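PDB 4HIZ: endosialidase from Enterobacteria phage phi92, which hydrolyses polysialic acid chains with alpha-2,8 and alpha-2,9 linkages as a trimeric phage endosialidase, probably to clear the capsule of its bacterial host. Local coordinates for residues A[274-288]-A[322-336]. Residues are numbered along the deposited sequence; the frame is centred on the assembly and turned at random. Where two conformers were deposited one is given.
Sequences TELPDVAYSTNADLC and LYFNNAYSDPSSFTR. With EDO (1,2-ethanediol), chain X.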
ATOM      1  N   THR A 274      -3.410  26.602 -26.400  1.00 14.55           N
ATOM      2  CA  THR A 274      -4.030  27.613 -27.257  1.00 16.23           C
ATOM      3  C   THR A 274      -5.273  28.162 -26.583  1.00 15.86           C
ATOM      4  O   THR A 274      -6.185  27.398 -26.284  1.00 15.53           O
ATOM      5  CB  THR A 274      -4.448  26.981 -28.604  1.00 17.86           C
ATOM      6  OG1 THR A 274      -3.308  26.351 -29.223  1.00 18.98           O
ATOM      7  CG2 THR A 274      -5.018  28.051 -29.542  1.00 18.04           C
ATOM      8  N   GLU A 275      -5.348  29.484 -26.414  1.00 15.99           N
ATOM      9  CA  GLU A 275      -6.541  30.079 -25.821  1.00 16.82           C
ATOM     10  C   GLU A 275      -7.720  29.949 -26.789  1.00 16.24           C
ATOM     11  O   GLU A 275      -7.552  30.145 -28.019  1.00 14.83           O
ATOM     12  CB  GLU A 275      -6.299  31.553 -25.482  1.00 19.40           C
ATOM     13  CG  GLU A 275      -7.424  32.170 -24.687  1.00 24.89           C
ATOM     14  CD  GLU A 275      -7.066  33.547 -24.161  1.00 33.99           C
ATOM     15  OE1 GLU A 275      -6.006  34.083 -24.551  1.00 43.55           O
ATOM     16  OE2 GLU A 275      -7.838  34.092 -23.351  1.00 32.13           O
ATOM     17  N   LEU A 276      -8.899  29.604 -26.249  1.00 15.86           N
ATOM     18  CA  LEU A 276     -10.109  29.495 -27.074  1.00 15.61           C
ATOM     19  C   LEU A 276     -10.913  30.788 -26.925  1.00 15.75           C
ATOM     20  O   LEU A 276     -11.507  31.042 -25.881  1.00 15.87           O
ATOM     21  CB  LEU A 276     -10.949  28.285 -26.625  1.00 16.65           C
ATOM     22  CG  LEU A 276     -10.229  26.918 -26.738  1.00 17.79           C
ATOM     23  CD1 LEU A 276     -11.115  25.747 -26.261  1.00 19.23           C
ATOM     24  CD2 LEU A 276      -9.764  26.658 -28.197  1.00 18.58           C
ATOM     25  N   PRO A 277     -10.936  31.628 -27.978  1.00 17.49           N
ATOM     26  CA  PRO A 277     -11.598  32.924 -27.778  1.00 18.27           C
ATOM     27  C   PRO A 277     -13.052  32.816 -27.390  1.00 18.21           C
ATOM     28  O   PRO A 277     -13.792  32.033 -27.976  1.00 18.95           O
ATOM     29  CB  PRO A 277     -11.483  33.580 -29.155  1.00 20.29           C
ATOM     30  CG  PRO A 277     -10.260  33.001 -29.759  1.00 20.57           C
ATOM     31  CD  PRO A 277     -10.236  31.543 -29.273  1.00 19.95           C
ATOM     32  N   ASP A 278     -13.430  33.608 -26.385  1.00 18.50           N
ATOM     33  CA  ASP A 278     -14.816  33.732 -25.897  1.00 20.35           C
ATOM     34  C   ASP A 278     -15.372  32.491 -25.202  1.00 18.06           C
ATOM     35  O   ASP A 278     -16.574  32.431 -24.933  1.00 17.16           O
ATOM     36  CB  ASP A 278     -15.782  34.178 -27.006  1.00 25.12           C
ATOM     37  CG  ASP A 278     -15.572  35.628 -27.427  1.00 32.47           C
ATOM     38  OD1 ASP A 278     -15.197  36.478 -26.580  1.00 34.51           O
ATOM     39  OD2 ASP A 278     -15.798  35.913 -28.622  1.00 36.31           O
ATOM     40  N   VAL A 279     -14.519  31.506 -24.896  1.00 17.13           N
ATOM     41  CA  VAL A 279     -14.993  30.362 -24.121  1.00 15.59           C
ATOM     42  C   VAL A 279     -14.759  30.703 -22.655  1.00 15.42           C
ATOM     43  O   VAL A 279     -13.676  30.498 -22.126  1.00 16.82           O
ATOM     44  CB  VAL A 279     -14.286  29.083 -24.550  1.00 15.73           C
ATOM     45  CG1 VAL A 279     -14.814  27.889 -23.709  1.00 14.87           C
ATOM     46  CG2 VAL A 279     -14.538  28.873 -26.050  1.00 16.18           C
ATOM     47  N   ALA A 280     -15.774  31.301 -22.033  1.00 15.28           N
ATOM     48  CA  ALA A 280     -15.628  31.914 -20.708  1.00 15.64           C
ATOM     49  C   ALA A 280     -17.006  32.314 -20.217  1.00 15.92           C
ATOM     50  O   ALA A 280     -17.945  32.406 -21.007  1.00 15.99           O
ATOM     51  CB  ALA A 280     -14.739  33.165 -20.779  1.00 16.80           C
ATOM     52  N   TYR A 281     -17.130  32.524 -18.912  1.00 15.65           N
ATOM     53  CA  TYR A 281     -18.340  33.146 -18.381  1.00 16.33           C
ATOM     54  C   TYR A 281     -18.563  34.497 -19.066  1.00 17.24           C
ATOM     55  O   TYR A 281     -17.607  35.228 -19.323  1.00 18.34           O
ATOM     56  CB  TYR A 281     -18.174  33.385 -16.896  1.00 16.39           C
ATOM     57  CG  TYR A 281     -19.413  33.980 -16.275  1.00 17.20           C
ATOM     58  CD1 TYR A 281     -20.457  33.156 -15.892  1.00 17.48           C
ATOM     59  CD2 TYR A 281     -19.544  35.360 -16.098  1.00 18.58           C
ATOM     60  CE1 TYR A 281     -21.613  33.679 -15.304  1.00 18.89           C
ATOM     61  CE2 TYR A 281     -20.691  35.889 -15.524  1.00 19.37           C
ATOM     62  CZ  TYR A 281     -21.714  35.040 -15.133  1.00 20.35           C
ATOM     63  OH  TYR A 281     -22.855  35.548 -14.553  1.00 23.29           O
ATOM     64  N   SER A 282     -19.834  34.805 -19.325  1.00 16.17           N
ATOM     65  CA  SER A 282     -20.216  36.117 -19.867  1.00 17.69           C
ATOM     66  C   SER A 282     -21.675  36.353 -19.483  1.00 19.13           C
ATOM     67  O   SER A 282     -22.454  35.405 -19.350  1.00 18.99           O
ATOM     68  CB  SER A 282     -20.052  36.110 -21.383  1.00 17.96           C
ATOM     69  OG  SER A 282     -20.535  37.369 -21.897  1.00 18.81           O
ATOM     70  N   THR A 283     -22.071  37.612 -19.291  1.00 20.71           N
ATOM     71  CA  THR A 283     -23.487  37.888 -19.118  1.00 21.82           C
ATOM     72  C   THR A 283     -24.234  37.937 -20.457  1.00 20.02           C
ATOM     73  O   THR A 283     -25.463  38.031 -20.484  1.00 20.36           O
ATOM     74  CB  THR A 283     -23.725  39.176 -18.315  1.00 25.62           C
ATOM     75  OG1 THR A 283     -22.993  40.236 -18.924  1.00 27.60           O
ATOM     76  CG2 THR A 283     -23.230  38.977 -16.874  1.00 26.64           C
ATOM     77  N   ASN A 284     -23.484  37.842 -21.559  1.00 18.03           N
ATOM     78  CA  ASN A 284     -24.052  37.677 -22.897  1.00 17.50           C
ATOM     79  C   ASN A 284     -24.387  36.218 -23.122  1.00 17.64           C
ATOM     80  O   ASN A 284     -23.462  35.408 -23.244  1.00 17.56           O
ATOM     81  CB  ASN A 284     -23.013  38.102 -23.920  1.00 17.43           C
ATOM     82  CG  ASN A 284     -23.540  38.090 -25.354  1.00 17.85           C
ATOM     83  OD1 ASN A 284     -24.494  37.391 -25.672  1.00 18.76           O
ATOM     84  ND2 ASN A 284     -22.893  38.859 -26.236  1.00 18.67           N
ATOM     85  N   ALA A 285     -25.677  35.880 -23.196  1.00 16.52           N
ATOM     86  CA  ALA A 285     -26.112  34.485 -23.331  1.00 16.27           C
ATOM     87  C   ALA A 285     -25.526  33.787 -24.570  1.00 15.85           C
ATOM     88  O   ALA A 285     -25.424  32.557 -24.615  1.00 17.39           O
ATOM     89  CB  ALA A 285     -27.645  34.395 -23.352  1.00 17.15           C
ATOM     90  N   ASP A 286     -25.169  34.562 -25.587  1.00 16.52           N
ATOM     91  CA  ASP A 286     -24.642  33.983 -26.802  1.00 17.48           C
ATOM     92  C   ASP A 286     -23.141  33.734 -26.755  1.00 17.70           C
ATOM     93  O   ASP A 286     -22.589  33.088 -27.666  1.00 18.25           O
ATOM     94  CB  ASP A 286     -24.969  34.892 -28.004  1.00 19.85           C
ATOM     95  CG  ASP A 286     -26.432  34.859 -28.385  1.00 24.52           C
ATOM     96  OD1 ASP A 286     -27.070  33.802 -28.302  1.00 26.57           O
ATOM     97  OD2 ASP A 286     -26.942  35.902 -28.847  1.00 27.17           O
ATOM     98  N   LEU A 287     -22.467  34.257 -25.735  1.00 16.85           N
ATOM     99  CA  LEU A 287     -21.044  33.968 -25.572  1.00 16.88           C
ATOM    100  C   LEU A 287     -20.800  33.076 -24.378  1.00 15.68           C
ATOM    101  O   LEU A 287     -19.819  32.311 -24.378  1.00 15.45           O
ATOM    102  CB  LEU A 287     -20.261  35.256 -25.350  1.00 19.73           C
ATOM    103  CG  LEU A 287     -20.285  36.190 -26.545  1.00 23.24           C
ATOM    104  CD1 LEU A 287     -19.517  37.473 -26.212  1.00 25.07           C
ATOM    105  CD2 LEU A 287     -19.676  35.463 -27.718  1.00 24.55           C
ATOM    106  N   CYS A 288     -21.629  33.202 -23.346  1.00 16.05           N
ATOM    107  CA  CYS A 288     -21.371  32.505 -22.059  1.00 15.28           C
ATOM    108  C   CYS A 288     -21.128  30.997 -22.249  1.00 15.49           C
ATOM    109  O   CYS A 288     -21.886  30.308 -22.944  1.00 16.02           O
ATOM    110  CB  CYS A 288     -22.549  32.722 -21.058  1.00 15.81           C
ATOM    111  SG  CYS A 288     -22.195  32.109 -19.380  1.00 18.47           S
ATOM    112  N   LEU A 322     -18.747  22.723 -29.842  1.00 13.98           N
ATOM    113  CA  LEU A 322     -17.728  23.537 -30.489  1.00 14.46           C
ATOM    114  C   LEU A 322     -17.103  22.634 -31.539  1.00 14.33           C
ATOM    115  O   LEU A 322     -16.487  21.602 -31.206  1.00 13.91           O
ATOM    116  CB  LEU A 322     -16.670  23.987 -29.481  1.00 14.75           C
ATOM    117  CG  LEU A 322     -17.246  24.673 -28.217  1.00 15.97           C
ATOM    118  CD1 LEU A 322     -16.098  25.097 -27.320  1.00 17.68           C
ATOM    119  CD2 LEU A 322     -18.132  25.907 -28.569  1.00 16.64           C
ATOM    120  N   TYR A 323     -17.239  23.023 -32.806  1.00 14.87           N
ATOM    121  CA  TYR A 323     -16.776  22.200 -33.907  1.00 15.82           C
ATOM    122  C   TYR A 323     -15.446  22.742 -34.455  1.00 15.43           C
ATOM    123  O   TYR A 323     -15.370  23.888 -34.889  1.00 15.40           O
ATOM    124  CB  TYR A 323     -17.861  22.148 -35.006  1.00 17.50           C
ATOM    125  CG  TYR A 323     -17.385  21.518 -36.290  1.00 21.50           C
ATOM    126  CD1 TYR A 323     -17.414  20.155 -36.475  1.00 24.72           C
ATOM    127  CD2 TYR A 323     -16.892  22.315 -37.316  1.00 23.30           C
ATOM    128  CE1 TYR A 323     -16.953  19.599 -37.665  1.00 26.65           C
ATOM    129  CE2 TYR A 323     -16.430  21.774 -38.482  1.00 25.83           C
ATOM    130  CZ  TYR A 323     -16.462  20.427 -38.662  1.00 27.62           C
ATOM    131  OH  TYR A 323     -15.983  19.939 -39.879  1.00 30.47           O
ATOM    132  N   PHE A 324     -14.398  21.924 -34.391  1.00 14.68           N
ATOM    133  CA  PHE A 324     -13.050  22.322 -34.798  1.00 14.78           C
ATOM    134  C   PHE A 324     -12.763  21.648 -36.132  1.00 15.17           C
ATOM    135  O   PHE A 324     -12.665  20.425 -36.223  1.00 15.23           O
ATOM    136  CB  PHE A 324     -12.018  21.808 -33.787  1.00 15.43           C
ATOM    137  CG  PHE A 324     -12.043  22.507 -32.470  1.00 15.21           C
ATOM    138  CD1 PHE A 324     -13.044  22.223 -31.518  1.00 14.49           C
ATOM    139  CD2 PHE A 324     -11.046  23.426 -32.161  1.00 15.71           C
ATOM    140  CE1 PHE A 324     -13.042  22.861 -30.292  1.00 13.31           C
ATOM    141  CE2 PHE A 324     -11.034  24.074 -30.916  1.00 15.21           C
ATOM    142  CZ  PHE A 324     -12.033  23.767 -29.970  1.00 13.17           C
ATOM    143  N   ASN A 325     -12.621  22.439 -37.196  1.00 15.25           N
ATOM    144  CA  ASN A 325     -12.472  21.838 -38.506  1.00 18.70           C
ATOM    145  C   ASN A 325     -11.087  21.208 -38.726  1.00 20.47           C
ATOM    146  O   ASN A 325     -10.958  20.174 -39.416  1.00 21.80           O
ATOM    147  CB  ASN A 325     -12.787  22.883 -39.586  1.00 23.73           C
ATOM    148  CG  ASN A 325     -12.921  22.243 -40.951  1.00 33.63           C
ATOM    149  OD1 ASN A 325     -13.820  21.412 -41.172  1.00 39.91           O
ATOM    150  ND2 ASN A 325     -12.007  22.571 -41.853  1.00 36.46           N
ATOM    151  N   ASN A 326     -10.066  21.819 -38.121  1.00 19.12           N
ATOM    152  CA  ASN A 326      -8.707  21.304 -38.191  1.00 19.38           C
ATOM    153  C   ASN A 326      -7.950  21.840 -37.008  1.00 17.75           C
ATOM    154  O   ASN A 326      -7.364  22.915 -37.052  1.00 17.97           O
ATOM    155  CB  ASN A 326      -8.026  21.720 -39.487  1.00 22.12           C
ATOM    156  CG  ASN A 326      -6.603  21.144 -39.625  1.00 25.14           C
ATOM    157  OD1 ASN A 326      -5.968  20.673 -38.655  1.00 22.03           O
ATOM    158  ND2 ASN A 326      -6.079  21.235 -40.838  1.00 30.45           N
ATOM    159  N   ALA A 327      -7.990  21.072 -35.927  1.00 16.55           N
ATOM    160  CA  ALA A 327      -7.398  21.522 -34.687  1.00 18.36           C
ATOM    161  C   ALA A 327      -5.871  21.455 -34.718  1.00 18.39           C
ATOM    162  O   ALA A 327      -5.227  22.057 -33.866  1.00 18.31           O
ATOM    163  CB  ALA A 327      -7.923  20.684 -33.549  1.00 18.84           C
ATOM    164  N   TYR A 328      -5.298  20.693 -35.660  1.00 17.52           N
ATOM    165  CA  TYR A 328      -3.847  20.596 -35.742  1.00 17.43           C
ATOM    166  C   TYR A 328      -3.297  21.909 -36.314  1.00 18.10           C
ATOM    167  O   TYR A 328      -2.443  22.558 -35.715  1.00 18.62           O
ATOM    168  CB  TYR A 328      -3.419  19.373 -36.579  1.00 17.58           C
ATOM    169  CG  TYR A 328      -1.909  19.218 -36.712  1.00 18.19           C
ATOM    170  CD1 TYR A 328      -1.188  19.990 -37.638  1.00 19.56           C
ATOM    171  CD2 TYR A 328      -1.203  18.318 -35.907  1.00 16.80           C
ATOM    172  CE1 TYR A 328       0.194  19.876 -37.746  1.00 19.67           C
ATOM    173  CE2 TYR A 328       0.174  18.183 -36.014  1.00 16.55           C
ATOM    174  CZ  TYR A 328       0.866  18.961 -36.938  1.00 18.81           C
ATOM    175  OH  TYR A 328       2.227  18.835 -37.025  1.00 19.39           O
ATOM    176  N   SER A 329      -3.787  22.318 -37.469  1.00 19.04           N
ATOM    177  CA  SER A 329      -3.283  23.542 -38.085  0.53 20.90           C
ATOM    178  C   SER A 329      -3.859  24.800 -37.444  1.00 20.74           C
ATOM    179  O   SER A 329      -3.207  25.846 -37.440  1.00 21.94           O
ATOM    180  CB  SER A 329      -3.571  23.540 -39.583  0.53 23.97           C
ATOM    181  OG  SER A 329      -4.964  23.464 -39.818  0.53 25.59           O
ATOM    182  N   ASP A 330      -5.074  24.692 -36.901  1.00 20.55           N
ATOM    183  CA  ASP A 330      -5.793  25.856 -36.384  1.00 21.34           C
ATOM    184  C   ASP A 330      -6.504  25.559 -35.095  1.00 18.52           C
ATOM    185  O   ASP A 330      -7.739  25.535 -35.062  1.00 18.23           O
ATOM    186  CB  ASP A 330      -6.847  26.344 -37.406  1.00 28.25           C
ATOM    187  CG  ASP A 330      -6.227  26.854 -38.682  1.00 42.52           C
ATOM    188  OD1 ASP A 330      -5.701  27.989 -38.664  1.00 54.60           O
ATOM    189  OD2 ASP A 330      -6.290  26.127 -39.698  1.00 43.21           O
ATOM    190  N   PRO A 331      -5.733  25.358 -34.029  1.00 16.78           N
ATOM    191  CA  PRO A 331      -6.346  24.927 -32.756  1.00 16.55           C
ATOM    192  C   PRO A 331      -7.276  25.974 -32.176  1.00 17.28           C
ATOM    193  O   PRO A 331      -8.145  25.604 -31.423  1.00 18.98           O
ATOM    194  CB  PRO A 331      -5.133  24.670 -31.827  1.00 17.69           C
ATOM    195  CG  PRO A 331      -3.975  25.430 -32.487  1.00 18.16           C
ATOM    196  CD  PRO A 331      -4.259  25.410 -33.972  1.00 17.15           C
ATOM    197  N   SER A 332      -7.143  27.247 -32.536  1.00 17.26           N
ATOM    198  CA  SER A 332      -8.044  28.241 -31.957  1.00 18.29           C
ATOM    199  C   SER A 332      -9.351  28.429 -32.745  1.00 18.85           C
ATOM    200  O   SER A 332     -10.212  29.209 -32.323  1.00 19.99           O
ATOM    201  CB  SER A 332      -7.339  29.598 -31.832  1.00 18.90           C
ATOM    202  OG  SER A 332      -7.197  30.196 -33.120  1.00 20.73           O
ATOM    203  N   SER A 333      -9.495  27.735 -33.872  1.00 18.74           N
ATOM    204  CA  SER A 333     -10.626  27.946 -34.779  1.00 21.38           C
ATOM    205  C   SER A 333     -11.763  26.933 -34.604  1.00 20.42           C
ATOM    206  O   SER A 333     -11.588  25.738 -34.874  1.00 20.85           O
ATOM    207  CB  SER A 333     -10.129  27.856 -36.211  1.00 24.61           C
ATOM    208  OG  SER A 333     -11.190  28.161 -37.106  1.00 28.58           O
ATOM    209  N   PHE A 334     -12.920  27.401 -34.161  1.00 19.06           N
ATOM    210  CA  PHE A 334     -14.065  26.521 -33.986  1.00 17.16           C
ATOM    211  C   PHE A 334     -15.336  27.286 -34.205  1.00 17.73           C
ATOM    212  O   PHE A 334     -15.344  28.534 -34.197  1.00 19.02           O
ATOM    213  CB  PHE A 334     -14.083  25.889 -32.546  1.00 16.50           C
ATOM    214  CG  PHE A 334     -14.094  26.918 -31.461  1.00 18.61           C
ATOM    215  CD1 PHE A 334     -12.909  27.453 -30.979  1.00 20.00           C
ATOM    216  CD2 PHE A 334     -15.307  27.419 -30.974  1.00 20.29           C
ATOM    217  CE1 PHE A 334     -12.923  28.446 -30.007  1.00 21.59           C
ATOM    218  CE2 PHE A 334     -15.330  28.399 -29.977  1.00 21.96           C
ATOM    219  CZ  PHE A 334     -14.143  28.916 -29.498  1.00 22.43           C
ATOM    220  N   THR A 335     -16.414  26.556 -34.432  1.00 16.95           N
ATOM    221  CA  THR A 335     -17.722  27.220 -34.543  0.51 16.95           C
ATOM    222  C   THR A 335     -18.691  26.580 -33.581  1.00 16.92           C
ATOM    223  O   THR A 335     -18.622  25.390 -33.300  1.00 18.29           O
ATOM    224  CB  THR A 335     -18.348  27.119 -35.945  0.51 17.34           C
ATOM    225  OG1 THR A 335     -18.314  25.749 -36.369  0.51 17.75           O
ATOM    226  CG2 THR A 335     -17.619  28.015 -36.942  0.51 17.41           C
ATOM    227  N   ARG A 336     -19.602  27.396 -33.054  1.00 16.20           N
ATOM    228  CA  ARG A 336     -20.624  26.911 -32.134  1.00 16.03           C
ATOM    229  C   ARG A 336     -21.820  26.435 -32.944  1.00 16.11           C
ATOM    230  O   ARG A 336     -22.354  27.187 -33.803  1.00 17.74           O
ATOM    231  CB  ARG A 336     -21.063  28.029 -31.195  1.00 16.22           C
ATOM    232  CG  ARG A 336     -19.943  28.618 -30.351  1.00 17.29           C
ATOM    233  CD  ARG A 336     -20.529  29.563 -29.298  1.00 19.93           C
ATOM    234  NE  ARG A 336     -19.464  30.263 -28.586  1.00 19.96           N
ATOM    235  CZ  ARG A 336     -19.547  30.651 -27.326  1.00 18.68           C
ATOM    236  NH1 ARG A 336     -20.662  30.419 -26.641  1.00 17.75           N
ATOM    237  NH2 ARG A 336     -18.527  31.299 -26.767  1.00 18.29           N
TER
HETATM  238  C1  EDO X 818      -3.317  17.380 -40.644  1.00 47.09           C
HETATM  239  O1  EDO X 818      -2.066  17.539 -41.340  1.00 48.79           O
HETATM  240  C2  EDO X 818      -4.087  18.693 -40.600  1.00 52.15           C
HETATM  241  O2  EDO X 818      -3.720  19.510 -41.717  1.00 60.88           O
HETATM  242  O   HOH W   1     -16.381  31.557 -28.750  1.00 38.78           O
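The CE1-CZ side of the Phe-334 ring meets the turn 276-279: Pro-277 O lies at the ring edge near its plane, 3.5 Å from CZ, while Val-279 CG2 and Leu-276 CB come in obliquely, the former 3.5 Å from CZ. The Phe-324 ring carries Phe-334 CB over the centre of one face and takes Leu-276 CD2 at its edge, 4.0 Å from CE2. From that CB, a chi1 of 57°, with CG between backbone N and carbonyl carbon, turns the Phe-334 ring toward Leu-276 and Val-279. The Arg-336 guanidinium is gripped through its edge. NH2 donates to Leu-287 O (2.9 Å, nearly in the guanidinium plane), and NH1 adds a weak bond to the same oxygen. Water 1, also at this edge, accepts from NH2 and donates to Pro-277 O, 2.7 Å away. Asp-286 O sits over one guanidinium face, 3.4 Å from NH1 and badly angled for bonding. The chain, extended from CG to NE, carries the charged group across to two separate parts of 274-288. The bonded partners of the guanidinium here are the carbonyl of Leu-287 and water 1, so its charge is probably met in part by neutral oxygens, whereas the carboxylate of Asp-286 pairs with Arg-318. At the other end, Thr-274 crosses Pro-331 at about a right angle, OG1 of Thr-274 lying 3.5 Å from Pro-331 CG, and its CG2 rests against Ser-332 CB. Leu-276 and Val-279 also touch strand 172-181, so the apolar cluster extends into the sheet that ends in strand 272-275. A type II turn, 276-279, thus packs against strand 318-324, the outermost strand 335-338 and the loop joining them, in the following four-stranded antiparallel sheet, an arrangement characteristic of neighbouring blades in the sialidase beta-propeller.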